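Local atomic coordinates of fatty acid-binding protein 2 (Manduca sexta, PDB entry 1MDC), a protein that binds fatty acids one to one inside a beta-barrel, as an intracellular lipid carrier of the cytoplasm. Residues V86-V94 / A102-G110. Residues are numbered along the deposited sequence; the frame is centred on the assembly and turned at random.
Sequences VDGNVVTHV and ATFKKEYNG. With SO4 (sulfate ion), chain B.
H93 and F104, a hydrogen-bonded antiparallel pair, send their rings side by side into the barrel interior, neither stacked nor edge-to-face: the planes meet at 59° and F104 CE2 lies over a face of the imidazole. A chi1 of -173° carries the H93 ring away from the backbone N, beside the carbonyl carbon, and ND1 donates a nearly straight, in-plane bond of 2.8 Å to O3 of a sulfate, probably acquired during crystallisation. Y84 OH bonds this sulfate too. With both nitrogens bonded, NE2 to S82 OG, and Y84 stacked on it, the imidazole is probably held against turning. K106, paired with V91, reaches the anion from another side: its chain bends at chi3 (57°) and brings NZ to 2.7 Å from sulfate O1 and 2.8 Å from O2, while Q40, a hexadecanoate-binding residue, also bonds NZ. A methionine in place of K106 would probably leave the sulfate held mainly by H93 and Y84, and Q40 OE1 without this donor. Further along, the CE1 edge of Y108 meets V91 CG2 at 3.9 Å, and Y108 N gives N89 O an almost linear bond of 3.0 Å. On the outer face T92 and T103 touch methyl to methyl, CG2 to CG2 at 4.0 Å. This beta hairpin of the fatty-acid-binding-protein barrel lines the ligand cavity with polar H93 and K106 beside apolar A102 and F104; palmitate touches A102 and K106.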
# COMPACT_ATOMS: atom_id res chain seq x y z
N VAL A 86 0.39 11.55 6.42
CA VAL A 86 0.66 12.29 5.18
C VAL A 86 1.61 13.42 5.59
O VAL A 86 1.25 14.23 6.45
CB VAL A 86 -0.61 12.82 4.56
CG1 VAL A 86 -0.18 13.46 3.27
CG2 VAL A 86 -1.49 11.62 4.23
N ASP A 87 2.83 13.46 5.01
CA ASP A 87 3.81 14.49 5.39
C ASP A 87 4.54 14.87 4.15
O ASP A 87 5.57 14.30 3.79
CB ASP A 87 4.74 13.94 6.53
CG ASP A 87 5.75 14.84 7.23
OD1 ASP A 87 5.86 16.04 6.75
OD2 ASP A 87 6.44 14.50 8.15
N GLY A 88 3.95 15.83 3.50
CA GLY A 88 4.52 16.32 2.26
C GLY A 88 4.46 15.25 1.14
O GLY A 88 3.41 14.77 0.74
N ASN A 89 5.63 14.90 0.62
CA ASN A 89 5.71 13.92 -0.45
C ASN A 89 5.86 12.49 0.10
O ASN A 89 6.00 11.56 -0.67
CB ASN A 89 6.91 14.16 -1.41
CG ASN A 89 8.16 14.13 -0.53
OD1 ASN A 89 8.49 15.16 0.10
ND2 ASN A 89 8.83 12.99 -0.42
N VAL A 90 5.84 12.32 1.41
CA VAL A 90 5.97 10.98 1.99
C VAL A 90 4.68 10.57 2.69
O VAL A 90 4.26 11.28 3.61
CB VAL A 90 7.08 10.91 3.11
CG1 VAL A 90 7.21 9.47 3.63
CG2 VAL A 90 8.39 11.30 2.49
N VAL A 91 4.08 9.46 2.28
CA VAL A 91 2.85 8.97 2.90
C VAL A 91 3.25 7.64 3.56
O VAL A 91 3.76 6.79 2.84
CB VAL A 91 1.84 8.70 1.78
CG1 VAL A 91 0.57 8.13 2.43
CG2 VAL A 91 1.47 10.07 1.15
N THR A 92 3.05 7.45 4.87
CA THR A 92 3.43 6.21 5.51
C THR A 92 2.19 5.52 5.96
O THR A 92 1.37 6.12 6.63
CB THR A 92 4.25 6.53 6.76
OG1 THR A 92 5.40 7.27 6.35
CG2 THR A 92 4.77 5.29 7.44
N HIS A 93 2.04 4.28 5.58
CA HIS A 93 0.87 3.53 5.98
C HIS A 93 1.30 2.44 6.92
O HIS A 93 2.08 1.60 6.48
CB HIS A 93 0.38 2.83 4.71
CG HIS A 93 -0.91 2.10 4.76
ND1 HIS A 93 -1.49 1.49 3.58
CD2 HIS A 93 -1.70 1.88 5.81
CE1 HIS A 93 -2.64 0.97 4.00
NE2 HIS A 93 -2.80 1.15 5.30
N VAL A 94 0.83 2.48 8.17
CA VAL A 94 1.21 1.46 9.13
C VAL A 94 0.03 0.54 9.21
O VAL A 94 -1.09 1.05 9.33
CB VAL A 94 1.51 2.00 10.52
CG1 VAL A 94 1.90 0.85 11.50
CG2 VAL A 94 2.54 3.11 10.44
N ALA A 102 3.10 -4.06 9.67
CA ALA A 102 3.91 -3.83 8.50
C ALA A 102 3.87 -2.33 8.24
O ALA A 102 2.90 -1.65 8.64
CB ALA A 102 3.38 -4.54 7.28
N THR A 103 4.92 -1.83 7.57
CA THR A 103 5.03 -0.41 7.24
C THR A 103 5.22 -0.27 5.75
O THR A 103 6.06 -0.92 5.16
CB THR A 103 6.25 0.21 7.99
OG1 THR A 103 5.93 0.19 9.36
CG2 THR A 103 6.45 1.66 7.61
N PHE A 104 4.43 0.56 5.12
CA PHE A 104 4.57 0.77 3.69
C PHE A 104 4.91 2.27 3.56
O PHE A 104 4.03 3.10 3.80
CB PHE A 104 3.28 0.52 2.90
CG PHE A 104 2.67 -0.83 3.21
CD1 PHE A 104 3.18 -1.98 2.70
CD2 PHE A 104 1.51 -0.89 4.03
CE1 PHE A 104 2.57 -3.22 3.01
CE2 PHE A 104 0.90 -2.09 4.33
CZ PHE A 104 1.46 -3.26 3.83
N LYS A 105 6.17 2.59 3.24
CA LYS A 105 6.64 3.98 3.10
C LYS A 105 6.51 4.38 1.62
O LYS A 105 7.19 3.82 0.76
CB LYS A 105 8.05 4.13 3.71
CG LYS A 105 8.56 5.60 3.84
CD LYS A 105 10.03 5.63 4.30
CE LYS A 105 10.99 6.78 3.92
NZ LYS A 105 11.73 7.34 5.07
N LYS A 106 5.59 5.32 1.34
CA LYS A 106 5.36 5.73 -0.04
C LYS A 106 5.99 7.08 -0.32
O LYS A 106 5.58 8.07 0.24
CB LYS A 106 3.87 5.83 -0.24
CG LYS A 106 3.16 4.59 0.28
CD LYS A 106 1.61 4.52 0.12
CE LYS A 106 1.06 4.65 -1.27
NZ LYS A 106 -0.43 4.67 -1.27
N GLU A 107 7.00 7.10 -1.16
CA GLU A 107 7.69 8.34 -1.48
C GLU A 107 7.43 8.78 -2.90
O GLU A 107 7.76 8.08 -3.84
CB GLU A 107 9.21 8.17 -1.24
CG GLU A 107 9.59 7.95 0.25
CD GLU A 107 11.07 7.70 0.38
OE1 GLU A 107 11.59 6.64 0.10
OE2 GLU A 107 11.76 8.73 0.75
N TYR A 108 6.83 9.96 -3.07
CA TYR A 108 6.55 10.45 -4.42
C TYR A 108 7.57 11.48 -4.86
O TYR A 108 7.95 12.33 -4.09
CB TYR A 108 5.21 11.18 -4.37
CG TYR A 108 3.98 10.29 -4.10
CD1 TYR A 108 3.58 10.03 -2.78
CD2 TYR A 108 3.26 9.75 -5.16
CE1 TYR A 108 2.47 9.23 -2.51
CE2 TYR A 108 2.13 8.95 -4.92
CZ TYR A 108 1.75 8.72 -3.59
OH TYR A 108 0.62 7.93 -3.33
N ASN A 109 8.01 11.39 -6.11
CA ASN A 109 8.99 12.27 -6.71
C ASN A 109 8.65 12.35 -8.17
O ASN A 109 9.02 11.51 -8.99
CB ASN A 109 10.47 11.88 -6.41
CG ASN A 109 11.50 12.65 -7.30
OD1 ASN A 109 11.40 13.90 -7.56
ND2 ASN A 109 12.47 11.89 -7.81
N GLY A 110 7.91 13.38 -8.51
CA GLY A 110 7.53 13.52 -9.88
C GLY A 110 6.63 12.37 -10.24
O GLY A 110 5.74 11.98 -9.47
S SO4 B . -1.50 1.85 0.13
O1 SO4 B . -1.78 3.21 0.60
O2 SO4 B . -0.92 1.90 -1.19
O3 SO4 B . -0.51 1.19 1.00
O4 SO4 B . -2.77 1.08 0.09